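Local coordinates for geranyltranstransferase (Enterococcus faecalis, PDB 3P8L), which probably joins isopentenyl diphosphate to geranyl diphosphate to make farnesyl diphosphate, a magnesium-dependent step of isoprenoid biosynthesis, at residues Phe214-Leu228 / Ala262-Val276. Residues are numbered along the deposited sequence; the frame is centred on the assembly and turned at random.
Sequences FAHHYGLAFQIRDDL and AKDALTHQLAEGSAV
His217 and Gln269 make the one direct hydrogen bond between segments 214-228 and 262-276: ND1 of His217 gives its hydrogen to OE1 of Gln269 over 2.6 Å, with an N-H...O angle of 163°. The oxygen lies in the plane of the imidazole, while the ring and amide planes differ by only 28°. Gln269 gets there by bending at chi2, which swings its amide to His217 and puts OE1 at ND1. The other end of that amide, NE2, donates to a water also bonded to NE2 of His216, and CD2 of Leu220 packs against the same NE2 at 3.5 Å. One face of the His217 ring is taken by Glu272, whose CB stands 3.6 Å from the ring centroid almost on the normal, a CH-pi contact. The carboxylate of Glu272 comes near CE1 and NE2 without a hydrogen bond to the ring, though its charge might favour a protonated imidazole. The backbone of Gly273 lies beside CB of His217, and its carbonyl oxygen meets the edge of the Phe214 ring.

Toward the other end the packing turns apolar. Leu266 is a knob among Ala221, Ile224, Arg225 and Leu228; with CG anti to its backbone N, it brings CD1 to 3.8 Å from CB of Ala221. Ile224 runs past it in the opposite direction, setting CG2 against CB of Leu266 and CD1 against CB of Ala265, 4.0 Å away. Leu228 finishes the row, its CD2 4.0 Å from CB of Ala262. Arg225 adds only its CB here, as its guanidinium turns off to the carbonyl of Gln298. The whole is a knobs-into-holes pairing of near-antiparallel helices, axes 8.5 Å apart and 158° between directions, within the all-helical isoprenoid synthase fold.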
loop_
_atom_site.group_PDB
_atom_site.type_symbol
_atom_site.label_atom_id
_atom_site.label_comp_id
_atom_site.label_asym_id
_atom_site.label_seq_id
_atom_site.Cartn_x
_atom_site.Cartn_y
_atom_site.Cartn_z
ATOM N N PHE A 214 13.323 19.516 11.292
ATOM C CA PHE A 214 14.365 18.648 11.842
ATOM C C PHE A 214 14.598 17.416 10.958
ATOM O O PHE A 214 15.741 17.089 10.643
ATOM C CB PHE A 214 14.017 18.189 13.261
ATOM C CG PHE A 214 15.017 17.231 13.838
ATOM C CD1 PHE A 214 16.174 17.701 14.446
ATOM C CD2 PHE A 214 14.813 15.853 13.758
ATOM C CE1 PHE A 214 17.111 16.810 14.984
ATOM C CE2 PHE A 214 15.740 14.959 14.278
ATOM C CZ PHE A 214 16.894 15.440 14.907
ATOM N N ALA A 215 13.510 16.743 10.578
ATOM C CA ALA A 215 13.586 15.540 9.722
ATOM C C ALA A 215 14.243 15.832 8.393
ATOM O O ALA A 215 15.111 15.074 7.943
ATOM C CB ALA A 215 12.201 14.975 9.493
ATOM N N HIS A 216 13.843 16.947 7.780
ATOM C CA HIS A 216 14.476 17.417 6.549
ATOM C C HIS A 216 15.991 17.557 6.698
ATOM O O HIS A 216 16.737 17.067 5.860
ATOM C CB HIS A 216 13.860 18.736 6.060
ATOM C CG HIS A 216 14.639 19.385 4.958
ATOM N ND1 HIS A 216 14.511 19.012 3.637
ATOM C CD2 HIS A 216 15.564 20.377 4.980
ATOM C CE1 HIS A 216 15.320 19.748 2.893
ATOM N NE2 HIS A 216 15.971 20.582 3.685
ATOM N N HIS A 217 16.445 18.196 7.776
ATOM C CA HIS A 217 17.879 18.361 7.984
ATOM C C HIS A 217 18.530 17.024 8.331
ATOM O O HIS A 217 19.574 16.681 7.762
ATOM C CB HIS A 217 18.188 19.448 9.033
ATOM C CG HIS A 217 17.653 20.803 8.666
ATOM N ND1 HIS A 217 18.025 21.458 7.511
ATOM C CD2 HIS A 217 16.768 21.617 9.290
ATOM C CE1 HIS A 217 17.381 22.609 7.433
ATOM N NE2 HIS A 217 16.613 22.730 8.500
ATOM N N TYR A 218 17.897 16.258 9.223
ATOM C CA TYR A 218 18.385 14.902 9.536
ATOM C C TYR A 218 18.555 14.055 8.280
ATOM O O TYR A 218 19.614 13.469 8.070
ATOM C CB TYR A 218 17.470 14.157 10.531
ATOM C CG TYR A 218 18.071 12.818 10.913
ATOM C CD1 TYR A 218 19.027 12.736 11.924
ATOM C CD2 TYR A 218 17.727 11.642 10.233
ATOM C CE1 TYR A 218 19.611 11.514 12.270
ATOM C CE2 TYR A 218 18.317 10.424 10.561
ATOM C CZ TYR A 218 19.250 10.370 11.586
ATOM O OH TYR A 218 19.845 9.178 11.917
ATOM N N GLY A 219 17.503 14.021 7.458
ATOM C CA GLY A 219 17.423 13.158 6.269
ATOM C C GLY A 219 18.439 13.504 5.203
ATOM O O GLY A 219 18.983 12.618 4.539
ATOM N N LEU A 220 18.701 14.801 5.044
ATOM C CA LEU A 220 19.710 15.269 4.102
ATOM C C LEU A 220 21.099 15.006 4.670
ATOM O O LEU A 220 21.979 14.508 3.964
ATOM C CB LEU A 220 19.500 16.760 3.780
ATOM C CG LEU A 220 20.086 17.336 2.477
ATOM C CD1 LEU A 220 19.551 16.630 1.229
ATOM C CD2 LEU A 220 19.814 18.832 2.383
ATOM N N ALA A 221 21.291 15.306 5.953
ATOM C CA ALA A 221 22.566 15.015 6.628
ATOM C C ALA A 221 22.950 13.523 6.544
ATOM O O ALA A 221 24.117 13.200 6.374
ATOM C CB ALA A 221 22.542 15.494 8.084
ATOM N N PHE A 222 21.947 12.648 6.629
ATOM C CA PHE A 222 22.103 11.190 6.544
ATOM C C PHE A 222 22.679 10.798 5.188
ATOM O O PHE A 222 23.631 10.020 5.116
ATOM C CB PHE A 222 20.735 10.512 6.820
ATOM C CG PHE A 222 20.677 9.024 6.525
ATOM C CD1 PHE A 222 21.308 8.097 7.362
ATOM C CD2 PHE A 222 19.933 8.548 5.439
ATOM C CE1 PHE A 222 21.235 6.714 7.099
ATOM C CE2 PHE A 222 19.849 7.171 5.165
ATOM C CZ PHE A 222 20.502 6.251 5.999
ATOM N N GLN A 223 22.120 11.375 4.126
ATOM C CA GLN A 223 22.556 11.095 2.761
ATOM C C GLN A 223 23.938 11.661 2.439
ATOM O O GLN A 223 24.761 10.969 1.836
ATOM C CB GLN A 223 21.547 11.619 1.748
ATOM C CG GLN A 223 21.597 10.876 0.419
ATOM C CD GLN A 223 20.561 9.772 0.339
ATOM O OE1 GLN A 223 20.893 8.587 0.373
ATOM N NE2 GLN A 223 19.293 10.161 0.241
ATOM N N ILE A 224 24.185 12.911 2.835
ATOM C CA ILE A 224 25.494 13.539 2.626
ATOM C C ILE A 224 26.603 12.751 3.339
ATOM O O ILE A 224 27.672 12.540 2.771
ATOM C CB ILE A 224 25.503 15.038 3.050
ATOM C CG1 ILE A 224 24.506 15.843 2.205
ATOM C CG2 ILE A 224 26.903 15.642 2.903
ATOM C CD1 ILE A 224 24.100 17.176 2.813
ATOM N N ARG A 225 26.322 12.304 4.564
ATOM C CA ARG A 225 27.222 11.440 5.346
ATOM C C ARG A 225 27.521 10.102 4.655
ATOM O O ARG A 225 28.673 9.660 4.629
ATOM C CB ARG A 225 26.634 11.227 6.748
ATOM C CG ARG A 225 27.021 9.951 7.486
ATOM C CD ARG A 225 28.253 10.154 8.351
ATOM N NE ARG A 225 28.050 9.650 9.709
ATOM C CZ ARG A 225 28.127 8.370 10.071
ATOM N NH1 ARG A 225 28.405 7.422 9.184
ATOM N NH2 ARG A 225 27.921 8.035 11.337
ATOM N N ASP A 226 26.495 9.480 4.077
ATOM C CA ASP A 226 26.666 8.212 3.367
ATOM C C ASP A 226 27.430 8.357 2.048
ATOM O O ASP A 226 28.244 7.500 1.701
ATOM C CB ASP A 226 25.315 7.518 3.158
ATOM C CG ASP A 226 24.835 6.772 4.408
ATOM O OD1 ASP A 226 23.863 5.998 4.291
ATOM O OD2 ASP A 226 25.421 6.952 5.503
ATOM N N ASP A 227 27.169 9.452 1.331
ATOM C CA ASP A 227 27.880 9.787 0.094
ATOM C C ASP A 227 29.344 10.160 0.352
ATOM O O ASP A 227 30.204 9.923 -0.494
ATOM C CB ASP A 227 27.171 10.933 -0.644
ATOM C CG ASP A 227 25.926 10.478 -1.399
ATOM O OD1 ASP A 227 25.545 9.291 -1.300
ATOM O OD2 ASP A 227 25.325 11.320 -2.101
ATOM N N LEU A 228 29.612 10.743 1.521
ATOM C CA LEU A 228 30.970 11.079 1.946
ATOM C C LEU A 228 31.788 9.847 2.334
ATOM O O LEU A 228 33.023 9.880 2.295
ATOM C CB LEU A 228 30.942 12.071 3.113
ATOM C CG LEU A 228 30.918 13.563 2.781
ATOM C CD1 LEU A 228 30.391 14.356 3.966
ATOM C CD2 LEU A 228 32.303 14.065 2.367
ATOM N N ALA A 262 31.281 19.326 0.752
ATOM C CA ALA A 262 30.283 18.361 1.226
ATOM C C ALA A 262 30.359 18.140 2.744
ATOM O O ALA A 262 29.334 17.913 3.387
ATOM C CB ALA A 262 30.404 17.044 0.479
ATOM N N LYS A 263 31.569 18.207 3.306
ATOM C CA LYS A 263 31.774 18.171 4.763
ATOM C C LYS A 263 31.105 19.374 5.415
ATOM O O LYS A 263 30.519 19.262 6.496
ATOM C CB LYS A 263 33.268 18.174 5.120
ATOM C CG LYS A 263 33.977 16.832 5.012
ATOM C CD LYS A 263 35.445 16.960 5.416
ATOM C CE LYS A 263 36.018 15.655 5.972
ATOM N NZ LYS A 263 36.064 14.554 4.967
ATOM N N ASP A 264 31.194 20.520 4.745
ATOM C CA ASP A 264 30.523 21.731 5.197
ATOM C C ASP A 264 29.025 21.665 4.972
ATOM O O ASP A 264 28.258 22.232 5.747
ATOM C CB ASP A 264 31.120 22.972 4.531
ATOM C CG ASP A 264 32.359 23.481 5.249
ATOM O OD1 ASP A 264 33.051 24.354 4.685
ATOM O OD2 ASP A 264 32.643 23.018 6.378
ATOM N N ALA A 265 28.605 20.967 3.920
ATOM C CA ALA A 265 27.177 20.714 3.692
ATOM C C ALA A 265 26.579 19.929 4.870
ATOM O O ALA A 265 25.498 20.274 5.368
ATOM C CB ALA A 265 26.962 19.974 2.383
ATOM N N LEU A 266 27.315 18.906 5.320
ATOM C CA LEU A 266 26.937 18.074 6.471
ATOM C C LEU A 266 26.849 18.890 7.758
ATOM O O LEU A 266 25.803 18.897 8.408
ATOM C CB LEU A 266 27.925 16.910 6.631
ATOM C CG LEU A 266 27.723 15.886 7.758
ATOM C CD1 LEU A 266 26.315 15.288 7.730
ATOM C CD2 LEU A 266 28.776 14.786 7.670
ATOM N N THR A 267 27.939 19.593 8.089
ATOM C CA THR A 267 28.032 20.450 9.279
ATOM C C THR A 267 26.881 21.466 9.356
ATOM O O THR A 267 26.276 21.646 10.422
ATOM C CB THR A 267 29.426 21.171 9.348
ATOM O OG1 THR A 267 30.473 20.195 9.302
ATOM C CG2 THR A 267 29.586 22.000 10.627
ATOM N N HIS A 268 26.569 22.099 8.222
ATOM C CA HIS A 268 25.461 23.058 8.143
ATOM C C HIS A 268 24.080 22.431 8.412
ATOM O O HIS A 268 23.258 23.013 9.133
ATOM C CB HIS A 268 25.481 23.825 6.804
ATOM C CG HIS A 268 26.669 24.725 6.641
ATOM N ND1 HIS A 268 27.341 24.862 5.444
ATOM C CD2 HIS A 268 27.319 25.518 7.529
ATOM C CE1 HIS A 268 28.348 25.703 5.600
ATOM N NE2 HIS A 268 28.357 26.115 6.856
ATOM N N GLN A 269 23.831 21.245 7.857
ATOM C CA GLN A 269 22.577 20.531 8.149
ATOM C C GLN A 269 22.463 20.183 9.630
ATOM O O GLN A 269 21.401 20.385 10.236
ATOM C CB GLN A 269 22.426 19.264 7.297
ATOM C CG GLN A 269 22.205 19.502 5.810
ATOM C CD GLN A 269 21.015 20.404 5.488
ATOM O OE1 GLN A 269 19.959 20.353 6.130
ATOM N NE2 GLN A 269 21.187 21.232 4.471
ATOM N N LEU A 270 23.559 19.686 10.208
ATOM C CA LEU A 270 23.595 19.387 11.647
ATOM C C LEU A 270 23.324 20.636 12.480
ATOM O O LEU A 270 22.507 20.597 13.408
ATOM C CB LEU A 270 24.917 18.720 12.064
ATOM C CG LEU A 270 25.272 17.386 11.397
ATOM C CD1 LEU A 270 26.607 16.880 11.902
ATOM C CD2 LEU A 270 24.181 16.324 11.593
ATOM N N ALA A 271 23.972 21.747 12.119
ATOM C CA ALA A 271 23.744 23.033 12.794
ATOM C C ALA A 271 22.291 23.482 12.680
ATOM O O ALA A 271 21.697 23.964 13.652
ATOM C CB ALA A 271 24.692 24.118 12.242
ATOM N N GLU A 272 21.709 23.295 11.499
ATOM C CA GLU A 272 20.315 23.675 11.279
ATOM C C GLU A 272 19.342 22.773 12.036
ATOM O O GLU A 272 18.359 23.257 12.606
ATOM C CB GLU A 272 20.000 23.766 9.788
ATOM C CG GLU A 272 20.660 24.994 9.151
ATOM C CD GLU A 272 19.811 25.664 8.096
ATOM O OE1 GLU A 272 18.578 25.469 8.098
ATOM O OE2 GLU A 272 20.379 26.409 7.271
ATOM N N GLY A 273 19.652 21.477 12.082
ATOM C CA GLY A 273 18.932 20.539 12.946
ATOM C C GLY A 273 18.941 20.964 14.412
ATOM O O GLY A 273 17.880 21.011 15.049
ATOM N N SER A 274 20.133 21.294 14.928
ATOM C CA SER A 274 20.302 21.799 16.309
ATOM C C SER A 274 19.506 23.077 16.551
ATOM O O SER A 274 18.787 23.198 17.554
ATOM C CB SER A 274 21.778 22.061 16.640
ATOM O OG SER A 274 22.590 20.943 16.351
ATOM N N ALA A 275 19.620 24.018 15.616
ATOM C CA ALA A 275 18.881 25.274 15.699
ATOM C C ALA A 275 17.386 25.000 15.774
ATOM O O ALA A 275 16.677 25.661 16.541
ATOM C CB ALA A 275 19.213 26.190 14.524
ATOM N N VAL A 276 16.919 24.002 15.016
ATOM C CA VAL A 276 15.510 23.590 15.084
ATOM C C VAL A 276 15.115 23.001 16.459
ATOM O O VAL A 276 14.054 23.336 16.997
ATOM C CB VAL A 276 15.111 22.651 13.901
ATOM C CG1 VAL A 276 13.761 22.028 14.136
ATOM C CG2 VAL A 276 15.068 23.435 12.603
HETATM O O HOH W 1 18.415 22.101 3.482
#